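Local coordinates for protein epoxide hydrolase (Aspergillus niger, PDB 1QO7) that probably opens epoxide rings by adding water to give vicinal diols, as an epoxide hydrolase built on the alpha/beta hydrolase fold, at residues 76-81 with 122-127; 234-239 with 349-354. The protein carries 2 engineered substitutions. All blocks are in the same frame, centred on the assembly; numbering follows the deposited sequence.

Both contacts join a helix to a piece of the chain that belongs to the alpha/beta hydrolase framework, yet they share no secondary-structure element. They lie on opposite sides of the chain's centre, with their own centres about 33 Å apart and no touch between them. Contact 1, where helix 72-79 of the N-terminal region ends against the start of helix 123-132, is partly buried and polar: a tyrosine hydroxyl bonded to a backbone carbonyl, beside an arginine. Contact 2, between helix 230-245 and residues 349-354, is buried, with nearly all its touching residues in the interior; it has no hydrogen bond across it and relies on proline, isoleucine, methionine, valine and tryptophan side chains.

Contact 1: 76-81 with 122-127; sequences EARLNS and FYPILQ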
loop_
_atom_site.group_PDB
_atom_site.type_symbol
_atom_site.label_atom_id
_atom_site.label_comp_id
_atom_site.label_asym_id
_atom_site.label_seq_id
_atom_site.Cartn_x
_atom_site.Cartn_y
_atom_site.Cartn_z
ATOM N N GLU A 76 5.141 28.481 8.722
ATOM C CA GLU A 76 4.790 29.247 7.541
ATOM C C GLU A 76 5.706 30.464 7.432
ATOM O O GLU A 76 6.171 30.813 6.352
ATOM C CB GLU A 76 3.336 29.689 7.646
ATOM C CG GLU A 76 2.806 30.436 6.455
ATOM C CD GLU A 76 1.346 30.791 6.635
ATOM O OE1 GLU A 76 1.045 31.654 7.495
ATOM O OE2 GLU A 76 0.508 30.195 5.933
ATOM N N ALA A 77 5.967 31.105 8.563
ATOM C CA ALA A 77 6.833 32.274 8.570
ATOM C C ALA A 77 8.219 31.836 8.115
ATOM O O ALA A 77 8.917 32.566 7.409
ATOM C CB ALA A 77 6.894 32.875 9.967
ATOM N N ARG A 78 8.613 30.633 8.521
ATOM C CA ARG A 78 9.906 30.100 8.135
ATOM C C ARG A 78 9.913 29.838 6.629
ATOM O O ARG A 78 10.906 30.107 5.952
ATOM C CB ARG A 78 10.205 28.815 8.907
ATOM C CG ARG A 78 11.558 28.235 8.598
ATOM C CD ARG A 78 11.924 27.096 9.534
ATOM N NE ARG A 78 12.955 26.285 8.910
ATOM C CZ ARG A 78 12.734 25.108 8.338
ATOM N NH1 ARG A 78 11.514 24.585 8.327
ATOM N NH2 ARG A 78 13.731 24.475 7.744
ATOM N N LEU A 79 8.804 29.328 6.100
ATOM C CA LEU A 79 8.712 29.075 4.665
ATOM C C LEU A 79 8.914 30.392 3.919
ATOM O O LEU A 79 9.587 30.443 2.889
ATOM C CB LEU A 79 7.335 28.508 4.293
ATOM C CG LEU A 79 6.971 27.093 4.752
ATOM C CD1 LEU A 79 5.574 26.735 4.261
ATOM C CD2 LEU A 79 7.985 26.107 4.214
ATOM N N ASN A 80 8.335 31.458 4.458
ATOM C CA ASN A 80 8.414 32.768 3.830
ATOM C C ASN A 80 9.682 33.553 4.146
ATOM O O ASN A 80 9.796 34.714 3.758
ATOM C CB ASN A 80 7.193 33.608 4.221
ATOM C CG ASN A 80 5.902 33.041 3.676
ATOM O OD1 ASN A 80 5.861 32.545 2.548
ATOM N ND2 ASN A 80 4.834 33.122 4.464
ATOM N N SER A 81 10.632 32.929 4.834
ATOM C CA SER A 81 11.870 33.619 5.188
ATOM C C SER A 81 12.861 33.701 4.030
ATOM O O SER A 81 13.828 34.468 4.094
ATOM C CB SER A 81 12.530 32.956 6.406
ATOM O OG SER A 81 12.917 31.621 6.137
ATOM N N PHE A 122 15.528 21.691 1.470
ATOM C CA PHE A 122 16.781 22.402 1.229
ATOM C C PHE A 122 16.951 23.702 2.008
ATOM O O PHE A 122 17.987 24.365 1.885
ATOM C CB PHE A 122 16.948 22.683 -0.268
ATOM C CG PHE A 122 17.237 21.452 -1.082
ATOM C CD1 PHE A 122 18.508 20.880 -1.064
ATOM C CD2 PHE A 122 16.238 20.850 -1.836
ATOM C CE1 PHE A 122 18.788 19.720 -1.784
ATOM C CE2 PHE A 122 16.501 19.687 -2.565
ATOM C CZ PHE A 122 17.779 19.119 -2.541
ATOM N N TYR A 123 15.961 24.063 2.817
ATOM C CA TYR A 123 16.057 25.309 3.576
ATOM C C TYR A 123 17.257 25.360 4.523
ATOM O O TYR A 123 17.887 26.408 4.670
ATOM C CB TYR A 123 14.741 25.586 4.312
ATOM C CG TYR A 123 13.789 26.466 3.513
ATOM C CD1 TYR A 123 13.705 26.353 2.122
ATOM C CD2 TYR A 123 12.984 27.415 4.145
ATOM C CE1 TYR A 123 12.845 27.162 1.382
ATOM C CE2 TYR A 123 12.122 28.228 3.416
ATOM C CZ TYR A 123 12.059 28.098 2.034
ATOM O OH TYR A 123 11.221 28.918 1.306
ATOM N N PRO A 124 17.596 24.239 5.180
ATOM C CA PRO A 124 18.760 24.298 6.073
ATOM C C PRO A 124 20.034 24.672 5.302
ATOM O O PRO A 124 20.898 25.376 5.827
ATOM C CB PRO A 124 18.824 22.886 6.651
ATOM C CG PRO A 124 17.374 22.532 6.768
ATOM C CD PRO A 124 16.809 23.017 5.426
ATOM N N ILE A 125 20.143 24.205 4.060
ATOM C CA ILE A 125 21.305 24.526 3.225
ATOM C C ILE A 125 21.267 25.984 2.754
ATOM O O ILE A 125 22.292 26.665 2.755
ATOM C CB ILE A 125 21.397 23.570 2.008
ATOM C CG1 ILE A 125 21.805 22.178 2.498
ATOM C CG2 ILE A 125 22.410 24.084 0.986
ATOM C CD1 ILE A 125 21.859 21.121 1.408
ATOM N N LEU A 126 20.093 26.469 2.353
ATOM C CA LEU A 126 19.992 27.860 1.925
ATOM C C LEU A 126 20.348 28.747 3.117
ATOM O O LEU A 126 20.981 29.791 2.967
ATOM C CB LEU A 126 18.572 28.187 1.445
ATOM C CG LEU A 126 18.083 27.496 0.162
ATOM C CD1 LEU A 126 16.713 28.050 -0.214
ATOM C CD2 LEU A 126 19.069 27.739 -0.976
ATOM N N GLN A 127 19.939 28.313 4.306
ATOM C CA GLN A 127 20.205 29.071 5.526
ATOM C C GLN A 127 21.706 29.207 5.755
ATOM O O GLN A 127 22.183 30.277 6.146
ATOM C CB GLN A 127 19.546 28.381 6.725
ATOM C CG GLN A 127 19.616 29.157 8.039
ATOM C CD GLN A 127 18.901 30.507 7.980
ATOM O OE1 GLN A 127 18.100 30.766 7.081
ATOM N NE2 GLN A 127 19.179 31.364 8.954
#
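Helix 72-79 of the N-terminal region finishes here against the first turn of helix 123-132, one of the helices flanking the central sheet of the alpha/beta hydrolase fold; Y123 spans most of the gap, with R78 reaching back beside it. The backbones stay well apart, 8.3 Å between L79 CA and Y123 CA, and the ring fills the distance. Its hydroxyl donates to the carbonyl of L79, with Y123 OH 2.7 Å from L79 O. The hydroxyl arrives in the plane of that carbonyl, on a lone pair, at a C=O...O angle of 142°. Since L79 closes the helix and N80 already leaves helical geometry, the bond occupies one of the last carbonyls of the helix.

The neighbouring carbonyl is used too: R78 O sits near the ring plane at its edge, 3.4 Å from Y123 CE2, while S81 holds the same oxygen from its own side of the contact through both its hydroxyl and its backbone N. F82 packs edge-to-face with the Y123 ring, and S81 O is bonded to R130 further along helix 123-132, so the link continues past the tyrosine.

R78 runs alongside in the opposite direction to Y123, its guanidinium plane turned 75° from the ring. With CG anti to the backbone N (chi1 -178°) and the chain extended as far as NE, the group reaches the foot of the tyrosine: R78 NH2 lies 3.7 Å from Y123 CB, and the guanidinium edge faces P124 CD, 4.1 Å from NH2.

Contact 2: 234-239 with 349-354; sequences EGIARM and PVPRSW
I236 and M239, on helix 230-245, carry the tight half of this contact: I236 packs on P351 and W354, M239 on V350 and W354. The helix follows strand 206-211, in the insertion that forms the cap in this fold, and 349-354 lies in the connection between strands 337-342 and 359-366; the P349 side chain is about 9 Å from that of H372, the predicted proton donor. The delta methyl of I236 meets the six-membered ring of the indole obliquely, I236 CD1 lying 3.4 Å from W354 CH2. M239 runs extended through chi1 and chi2, which carries M239 SD to 3.3 Å from V350 CG1; the bend at chi3 (80°) then turns CE to the indole edge near W354 CZ3. P351 CG stands 3.6 Å above the plane of W354, over the rim of one face.

Close approach extends to the backbone, with G235 CA 5.1 Å from P349 CA and P349 CG 3.1 Å from G235 O.

The solvent side is at R238, which is partly exposed: its guanidinium lies with one face on G235 CA and touches P349 CG obliquely, 3.8 Å from R238 NH2. That nitrogen is hydrogen-bonded to P344 O. No hydrogen bond crosses between the two segments, so their fit depends on the shape of the apolar side chains and on close approach at the glycine.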
loop_
_atom_site.group_PDB
_atom_site.type_symbol
_atom_site.label_atom_id
_atom_site.label_comp_id
_atom_site.label_asym_id
_atom_site.label_seq_id
_atom_site.Cartn_x
_atom_site.Cartn_y
_atom_site.Cartn_z
ATOM N N GLU A 234 27.520 -5.105 3.427
ATOM C CA GLU A 234 26.479 -4.785 4.395
ATOM C C GLU A 234 25.543 -3.763 3.748
ATOM O O GLU A 234 24.332 -3.797 3.961
ATOM C CB GLU A 234 27.090 -4.216 5.684
ATOM C CG GLU A 234 27.797 -5.261 6.547
ATOM C CD GLU A 234 28.399 -4.676 7.817
ATOM O OE1 GLU A 234 27.678 -3.958 8.545
ATOM O OE2 GLU A 234 29.592 -4.942 8.094
ATOM N N GLY A 235 26.116 -2.871 2.944
ATOM C CA GLY A 235 25.320 -1.863 2.265
ATOM C C GLY A 235 24.391 -2.511 1.255
ATOM O O GLY A 235 23.217 -2.157 1.145
ATOM N N ILE A 236 24.920 -3.471 0.507
ATOM C CA ILE A 236 24.122 -4.182 -0.479
ATOM C C ILE A 236 23.015 -4.976 0.210
ATOM O O ILE A 236 21.928 -5.145 -0.341
ATOM C CB ILE A 236 24.997 -5.133 -1.309
ATOM C CG1 ILE A 236 25.823 -4.312 -2.299
ATOM C CG2 ILE A 236 24.132 -6.162 -2.037
ATOM C CD1 ILE A 236 26.660 -5.149 -3.205
ATOM N N ALA A 237 23.298 -5.465 1.412
ATOM C CA ALA A 237 22.306 -6.216 2.167
ATOM C C ALA A 237 21.150 -5.287 2.529
ATOM O O ALA A 237 19.980 -5.665 2.420
ATOM C CB ALA A 237 22.935 -6.791 3.429
ATOM N N ARG A 238 21.480 -4.071 2.954
ATOM C CA ARG A 238 20.454 -3.102 3.318
ATOM C C ARG A 238 19.623 -2.757 2.089
ATOM O O ARG A 238 18.409 -2.578 2.182
ATOM C CB ARG A 238 21.082 -1.830 3.902
ATOM C CG ARG A 238 21.767 -2.039 5.252
ATOM C CD ARG A 238 21.956 -0.720 6.003
ATOM N NE ARG A 238 22.878 0.196 5.336
ATOM C CZ ARG A 238 24.199 0.046 5.308
ATOM N NH1 ARG A 238 24.766 -0.993 5.916
ATOM N NH2 ARG A 238 24.957 0.936 4.675
ATOM N N MET A 239 20.270 -2.663 0.931
ATOM C CA MET A 239 19.531 -2.343 -0.285
ATOM C C MET A 239 18.573 -3.476 -0.643
ATOM O O MET A 239 17.437 -3.240 -1.055
ATOM C CB MET A 239 20.481 -2.088 -1.455
ATOM C CG MET A 239 19.746 -1.787 -2.752
ATOM S SD MET A 239 20.825 -1.307 -4.097
ATOM C CE MET A 239 21.416 -2.937 -4.641
ATOM N N PRO A 349 22.303 1.868 -0.541
ATOM C CA PRO A 349 23.735 2.136 -0.383
ATOM C C PRO A 349 24.643 1.206 -1.177
ATOM O O PRO A 349 25.204 0.257 -0.632
ATOM C CB PRO A 349 23.937 2.007 1.123
ATOM C CG PRO A 349 22.989 0.914 1.478
ATOM C CD PRO A 349 21.744 1.263 0.683
ATOM N N VAL A 350 24.790 1.492 -2.468
ATOM C CA VAL A 350 25.641 0.694 -3.341
ATOM C C VAL A 350 27.063 1.246 -3.323
ATOM O O VAL A 350 27.275 2.428 -3.045
ATOM C CB VAL A 350 25.112 0.702 -4.784
ATOM C CG1 VAL A 350 23.727 0.074 -4.829
ATOM C CG2 VAL A 350 25.062 2.128 -5.310
ATOM N N PRO A 351 28.055 0.395 -3.627
ATOM C CA PRO A 351 29.468 0.786 -3.642
ATOM C C PRO A 351 29.890 1.701 -4.788
ATOM O O PRO A 351 29.260 1.743 -5.837
ATOM C CB PRO A 351 30.187 -0.559 -3.677
ATOM C CG PRO A 351 29.263 -1.397 -4.484
ATOM C CD PRO A 351 27.911 -1.046 -3.908
ATOM N N ARG A 352 30.977 2.429 -4.568
ATOM C CA ARG A 352 31.511 3.351 -5.560
ATOM C C ARG A 352 31.788 2.677 -6.903
ATOM O O ARG A 352 31.533 3.257 -7.957
ATOM C CB ARG A 352 32.800 3.982 -5.035
ATOM C CG ARG A 352 33.480 4.900 -6.027
ATOM C CD ARG A 352 34.689 5.578 -5.402
ATOM N NE ARG A 352 35.315 6.522 -6.326
ATOM C CZ ARG A 352 36.251 7.397 -5.974
ATOM N NH1 ARG A 352 36.670 7.451 -4.719
ATOM N NH2 ARG A 352 36.764 8.222 -6.877
ATOM N N SER A 353 32.312 1.454 -6.860
ATOM C CA SER A 353 32.626 0.720 -8.083
ATOM C C SER A 353 31.399 0.511 -8.965
ATOM O O SER A 353 31.513 0.468 -10.188
ATOM C CB SER A 353 33.261 -0.635 -7.748
ATOM O OG SER A 353 32.394 -1.441 -6.974
ATOM N N TRP A 354 30.230 0.372 -8.344
ATOM C CA TRP A 354 28.991 0.185 -9.093
ATOM C C TRP A 354 28.535 1.528 -9.665
ATOM O O TRP A 354 28.213 1.639 -10.845
ATOM C CB TRP A 354 27.898 -0.375 -8.180
ATOM C CG TRP A 354 28.038 -1.833 -7.855
ATOM C CD1 TRP A 354 29.172 -2.589 -7.926
ATOM C CD2 TRP A 354 27.008 -2.699 -7.363
ATOM N NE1 TRP A 354 28.915 -3.878 -7.506
ATOM C CE2 TRP A 354 27.593 -3.972 -7.155
ATOM C CE3 TRP A 354 25.648 -2.526 -7.077
ATOM C CZ2 TRP A 354 26.861 -5.065 -6.672
ATOM C CZ3 TRP A 354 24.919 -3.615 -6.597
ATOM C CH2 TRP A 354 25.532 -4.868 -6.400
#